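Local structure of ornithine carbamoyltransferase (Giardia intestinalis, 3GRF) at residues Glu63-Arg68 with Ser313-Leu318; Phe142-Glu147 with Ala307-His312. The protein probably interconverts carbamoyl phosphate plus ornithine with citrulline plus phosphate, in the arginine degradation pathway. All coordinates share one frame; numbering follows the deposited sequence.

Contact 1: residues Glu63-Arg68 with Ser313-Leu318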
loop_
_atom_site.group_PDB
_atom_site.type_symbol
_atom_site.label_atom_id
_atom_site.label_comp_id
_atom_site.label_asym_id
_atom_site.label_seq_id
_atom_site.Cartn_x
_atom_site.Cartn_y
_atom_site.Cartn_z
ATOM N N GLU A 63 0.316 5.816 7.982
ATOM C CA GLU A 63 0.238 4.400 7.688
ATOM C C GLU A 63 0.651 3.601 8.961
ATOM O O GLU A 63 0.009 2.620 9.335
ATOM C CB GLU A 63 1.135 4.071 6.460
ATOM C CG GLU A 63 0.404 3.251 5.372
ATOM C CD GLU A 63 1.117 3.138 4.038
ATOM O OE1 GLU A 63 1.534 4.187 3.452
ATOM O OE2 GLU A 63 1.215 2.001 3.537
ATOM N N THR A 64 1.708 4.061 9.632
ATOM C CA THR A 64 2.178 3.468 10.879
ATOM C C THR A 64 1.173 3.657 12.012
ATOM O O THR A 64 0.977 2.729 12.835
ATOM C CB THR A 64 3.566 4.052 11.269
ATOM O OG1 THR A 64 4.441 3.853 10.188
ATOM C CG2 THR A 64 4.186 3.285 12.493
ATOM N N ALA A 65 0.539 4.844 12.064
ATOM C CA ALA A 65 -0.429 5.152 13.128
ATOM C C ALA A 65 -1.523 4.135 13.079
ATOM O O ALA A 65 -1.882 3.575 14.117
ATOM C CB ALA A 65 -0.990 6.577 13.013
ATOM N N MET A 66 -2.004 3.815 11.873
ATOM C CA MET A 66 -3.136 2.885 11.761
ATOM C C MET A 66 -2.756 1.503 12.153
ATOM O O MET A 66 -3.521 0.836 12.830
ATOM C CB MET A 66 -3.773 2.883 10.365
ATOM C CG MET A 66 -4.470 4.195 9.961
ATOM S SD MET A 66 -5.944 4.611 10.936
ATOM C CE MET A 66 -6.964 3.229 10.500
ATOM N N THR A 67 -1.574 1.051 11.745
ATOM C CA THR A 67 -1.069 -0.278 12.174
ATOM C C THR A 67 -0.989 -0.364 13.686
ATOM O O THR A 67 -1.314 -1.398 14.295
ATOM C CB THR A 67 0.308 -0.550 11.561
ATOM O OG1 THR A 67 0.187 -0.451 10.133
ATOM C CG2 THR A 67 0.833 -1.952 11.930
ATOM N N ARG A 68 -0.565 0.718 14.318
ATOM C CA ARG A 68 -0.394 0.706 15.792
ATOM C C ARG A 68 -1.688 0.641 16.575
ATOM O O ARG A 68 -1.701 0.265 17.747
ATOM C CB ARG A 68 0.454 1.882 16.236
ATOM C CG ARG A 68 1.928 1.637 15.912
ATOM C CD ARG A 68 2.761 2.868 16.156
ATOM N NE ARG A 68 3.080 3.093 17.572
ATOM C CZ ARG A 68 4.226 2.758 18.166
ATOM N NH1 ARG A 68 5.170 2.135 17.486
ATOM N NH2 ARG A 68 4.417 3.030 19.465
ATOM N N SER A 313 0.966 11.808 17.467
ATOM C CA SER A 313 -0.109 12.809 17.269
ATOM C C SER A 313 -1.103 12.405 16.165
ATOM O O SER A 313 -2.262 12.821 16.161
ATOM C CB SER A 313 0.530 14.141 16.977
ATOM O OG SER A 313 1.416 13.977 15.882
ATOM N N ALA A 314 -0.656 11.562 15.252
ATOM C CA ALA A 314 -1.539 11.062 14.204
ATOM C C ALA A 314 -2.456 10.036 14.795
ATOM O O ALA A 314 -3.638 10.035 14.463
ATOM C CB ALA A 314 -0.745 10.463 13.017
ATOM N N MET A 315 -1.931 9.157 15.667
ATOM C CA MET A 315 -2.745 8.088 16.240
ATOM C C MET A 315 -3.866 8.716 17.063
ATOM O O MET A 315 -4.970 8.168 17.141
ATOM C CB MET A 315 -1.926 7.176 17.170
ATOM C CG MET A 315 -0.702 6.478 16.569
ATOM S SD MET A 315 0.329 5.583 17.766
ATOM C CE MET A 315 0.394 6.703 19.153
ATOM N N ALA A 316 -3.557 9.830 17.724
ATOM C CA ALA A 316 -4.512 10.526 18.590
ATOM C C ALA A 316 -5.579 11.151 17.754
ATOM O O ALA A 316 -6.760 11.044 18.029
ATOM C CB ALA A 316 -3.811 11.589 19.441
ATOM N N VAL A 317 -5.189 11.876 16.713
ATOM C CA VAL A 317 -6.190 12.481 15.871
ATOM C C VAL A 317 -7.141 11.505 15.169
ATOM O O VAL A 317 -8.359 11.714 15.166
ATOM C CB VAL A 317 -5.501 13.339 14.798
ATOM C CG1 VAL A 317 -6.523 13.829 13.845
ATOM C CG2 VAL A 317 -4.736 14.487 15.486
ATOM N N LEU A 318 -6.584 10.447 14.572
ATOM C CA LEU A 318 -7.360 9.386 13.910
ATOM C C LEU A 318 -8.280 8.730 14.931
ATOM O O LEU A 318 -9.435 8.608 14.713
ATOM C CB LEU A 318 -6.422 8.356 13.254
ATOM C CG LEU A 318 -5.604 8.969 12.071
ATOM C CD1 LEU A 318 -4.450 8.104 11.579
ATOM C CD2 LEU A 318 -6.526 9.312 10.891
#

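Contact 2: residues Phe142-Glu147 with Ala307-His312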
loop_
_atom_site.group_PDB
_atom_site.type_symbol
_atom_site.label_atom_id
_atom_site.label_comp_id
_atom_site.label_asym_id
_atom_site.label_seq_id
_atom_site.Cartn_x
_atom_site.Cartn_y
_atom_site.Cartn_z
ATOM N N PHE A 142 2.719 20.978 19.301
ATOM C CA PHE A 142 2.349 21.327 20.672
ATOM C C PHE A 142 2.529 20.170 21.647
ATOM O O PHE A 142 2.946 20.365 22.784
ATOM C CB PHE A 142 0.959 21.944 20.713
ATOM C CG PHE A 142 0.883 23.217 19.959
ATOM C CD1 PHE A 142 0.243 23.268 18.715
ATOM C CD2 PHE A 142 1.513 24.366 20.447
ATOM C CE1 PHE A 142 0.182 24.436 18.016
ATOM C CE2 PHE A 142 1.440 25.579 19.729
ATOM C CZ PHE A 142 0.780 25.586 18.512
ATOM N N MET A 143 2.273 18.960 21.180
ATOM C CA MET A 143 2.674 17.769 21.924
ATOM C C MET A 143 4.182 17.720 22.250
ATOM O O MET A 143 4.574 17.385 23.375
ATOM C CB MET A 143 2.247 16.537 21.175
ATOM C CG MET A 143 2.716 15.208 21.838
ATOM S SD MET A 143 3.088 13.893 20.577
ATOM C CE MET A 143 3.744 12.659 21.687
ATOM N N THR A 144 5.020 18.049 21.275
ATOM C CA THR A 144 6.471 18.084 21.445
ATOM C C THR A 144 6.858 19.166 22.444
ATOM O O THR A 144 7.722 18.946 23.302
ATOM C CB THR A 144 7.190 18.346 20.067
ATOM O OG1 THR A 144 6.851 17.303 19.138
ATOM C CG2 THR A 144 8.720 18.457 20.245
ATOM N N ILE A 145 6.224 20.340 22.333
ATOM C CA ILE A 145 6.476 21.420 23.281
ATOM C C ILE A 145 6.087 20.935 24.709
ATOM O O ILE A 145 6.897 21.042 25.626
ATOM C CB ILE A 145 5.735 22.732 22.875
ATOM C CG1 ILE A 145 6.420 23.365 21.653
ATOM C CG2 ILE A 145 5.664 23.780 24.023
ATOM C CD1 ILE A 145 5.504 24.365 20.855
ATOM N N LYS A 146 4.902 20.358 24.899
ATOM C CA LYS A 146 4.537 19.896 26.262
ATOM C C LYS A 146 5.459 18.833 26.817
ATOM O O LYS A 146 5.775 18.826 28.014
ATOM C CB LYS A 146 3.090 19.360 26.339
ATOM C CG LYS A 146 2.829 18.629 27.714
ATOM C CD LYS A 146 1.329 18.514 27.972
ATOM C CE LYS A 146 1.055 18.041 29.385
ATOM N NZ LYS A 146 -0.419 17.810 29.435
ATOM N N GLU A 147 5.803 17.881 25.964
ATOM C CA GLU A 147 6.735 16.803 26.248
ATOM C C GLU A 147 8.088 17.301 26.686
ATOM O O GLU A 147 8.588 16.913 27.713
ATOM C CB GLU A 147 6.945 15.983 24.982
ATOM C CG GLU A 147 7.610 14.663 25.237
ATOM C CD GLU A 147 7.787 13.865 23.971
ATOM O OE1 GLU A 147 8.162 14.456 22.940
ATOM O OE2 GLU A 147 7.570 12.647 24.009
ATOM N N ALA A 307 9.657 15.253 14.652
ATOM C CA ALA A 307 9.160 14.625 13.417
ATOM C C ALA A 307 8.646 13.229 13.711
ATOM O O ALA A 307 7.659 12.807 13.144
ATOM C CB ALA A 307 10.254 14.556 12.357
ATOM N N GLY A 308 9.308 12.518 14.618
ATOM C CA GLY A 308 8.824 11.237 15.087
ATOM C C GLY A 308 7.478 11.316 15.774
ATOM O O GLY A 308 6.698 10.330 15.755
ATOM N N ASN A 309 7.217 12.472 16.402
ATOM C CA ASN A 309 5.953 12.737 17.124
ATOM C C ASN A 309 4.759 12.921 16.176
ATOM O O ASN A 309 3.605 12.908 16.604
ATOM C CB ASN A 309 6.091 13.968 18.050
ATOM C CG ASN A 309 6.830 13.639 19.344
ATOM O OD1 ASN A 309 6.811 12.498 19.823
ATOM N ND2 ASN A 309 7.458 14.638 19.936
ATOM N N ARG A 310 5.019 13.042 14.877
ATOM C CA ARG A 310 3.974 12.958 13.864
ATOM C C ARG A 310 3.198 11.678 14.033
ATOM O O ARG A 310 1.970 11.671 13.875
ATOM C CB ARG A 310 4.526 13.051 12.424
ATOM C CG ARG A 310 5.021 14.460 12.006
ATOM C CD ARG A 310 3.886 15.512 12.117
ATOM N NE ARG A 310 2.861 15.205 11.109
ATOM C CZ ARG A 310 2.955 15.470 9.795
ATOM N NH1 ARG A 310 3.990 16.142 9.299
ATOM N NH2 ARG A 310 1.994 15.077 8.971
ATOM N N LEU A 311 3.903 10.615 14.414
ATOM C CA LEU A 311 3.306 9.287 14.574
ATOM C C LEU A 311 2.256 9.313 15.676
ATOM O O LEU A 311 1.098 9.005 15.458
ATOM C CB LEU A 311 4.388 8.191 14.826
ATOM C CG LEU A 311 3.844 6.817 15.343
ATOM C CD1 LEU A 311 2.830 6.161 14.377
ATOM C CD2 LEU A 311 4.885 5.847 15.785
ATOM N N HIS A 312 2.691 9.626 16.885
ATOM C CA HIS A 312 1.795 9.570 18.031
ATOM C C HIS A 312 0.673 10.617 17.969
ATOM O O HIS A 312 -0.441 10.380 18.388
ATOM C CB HIS A 312 2.643 9.769 19.289
ATOM C CG HIS A 312 3.900 8.955 19.290
ATOM N ND1 HIS A 312 3.890 7.577 19.309
ATOM C CD2 HIS A 312 5.198 9.325 19.212
ATOM C CE1 HIS A 312 5.132 7.137 19.286
ATOM N NE2 HIS A 312 5.945 8.181 19.236
#

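Contact 1: residues Glu63-Arg68 with Ser313-Leu318
Met-315 sets its CG opposite its own carbonyl carbon (chi1 -58°) and then runs straight on through chi2, which carries the thioether from Ala-65 across to Arg-68. The chain of Arg-68 likewise starts with CG beside its backbone N (chi1 -75°) and bends at chi3, bringing the guanidinium edge near Met-315. There Arg-68 NE lies 3.7 Å from Met-315 SD, with the sulfur close to the guanidinium plane. Nearer the middle, Ala-65 CB presses on Met-315 CG at 3.6 Å. The same methyl meets Ala-314 CB at 3.9 Å, so alanine facing alanine brings the two helices close: the segment axes pass 8.6 Å apart, crossing at -65°. Leu-318 reaches over with CD1 to close the other flank, touching Ala-65 and resting 3.9 Å from Met-66 SD, where the two side chains meet at about a right angle. Thr-64, on the same helix as Ala-65, packs on Met-100 of the second subunit. Helix 303-322, late in the chain, thus packs on helix 56-69 of the carbamoyl-phosphate-binding part in the two-domain transcarbamoylase fold. With no hydrogen bond between the segments, the join depends on dispersion and shape, with a polarisable sulfur beside the arginine.

Contact 2: residues Phe142-Glu147 with Ala307-His312
Asn-309 ND2 is held by two acceptors from helix 135-151, Thr-144 OG1 and Glu-147 OE1, so the two N-H groups of one amide bridge two residues about one turn apart on that helix. The shorter bond runs from Asn-309 ND2 to Thr-144 OG1, 2.8 Å with an angle of 158° at the hydrogen, and the hydroxyl lies nearly in the amide plane. Thr-144 OG1 also bonds to Cys-140 O one turn earlier, which ties the acceptor to its own helix. The second bond, from Asn-309 ND2 to Glu-147 OE1, measures 3.1 Å and comes in on the syn side of the carboxylate but tilted out of its plane, the two flat groups being turned well away from each other. Glu-147 swings its CG away from its own backbone nitrogen (chi1 -166°) and stays extended beyond it, which carries the carboxylate to the asparagine. Its other oxygen, OE2, forms a salt bridge with Lys-32, and the same lysine bonds to Asn-309 OD1, so both ends of the buried amide are satisfied and its rotation is fixed. Asparagine suits the place by offering a donor and an acceptor without charge. Beside this network Met-143 supplies an apolar wall: its SD lies 3.9 Å from Asn-309 CB, and its CE lies 3.9 Å from His-312 CB. The segment axes pass 9.8 Å apart at 107°, a steep helix-helix crossing bound by a polar network. It belongs to the two-domain transcarbamoylase fold, in which the C-terminal helix 303-322 returns to pack against helix 135-151.

Overall arrangement
Both contacts use helix 303-322: residues 307-312 serve contact 2 and the next six, 313-318, serve contact 1. Their centres are 13 Å apart, and along the chain contact 2 is nested inside the loop that contact 1 closes. Leu-311 connects them, packing on Thr-64, Ala-65 and Arg-68 of helix 56-69 although it belongs to the segment of contact 2. Thus one helix late in the sequence, from the ornithine-binding part, holds two helices of the carbamoyl-phosphate-binding part, one mainly by apolar contact and one through polar bonds. Each contact also touches the second subunit, which places this domain junction beside an interface of the three-chain assembly.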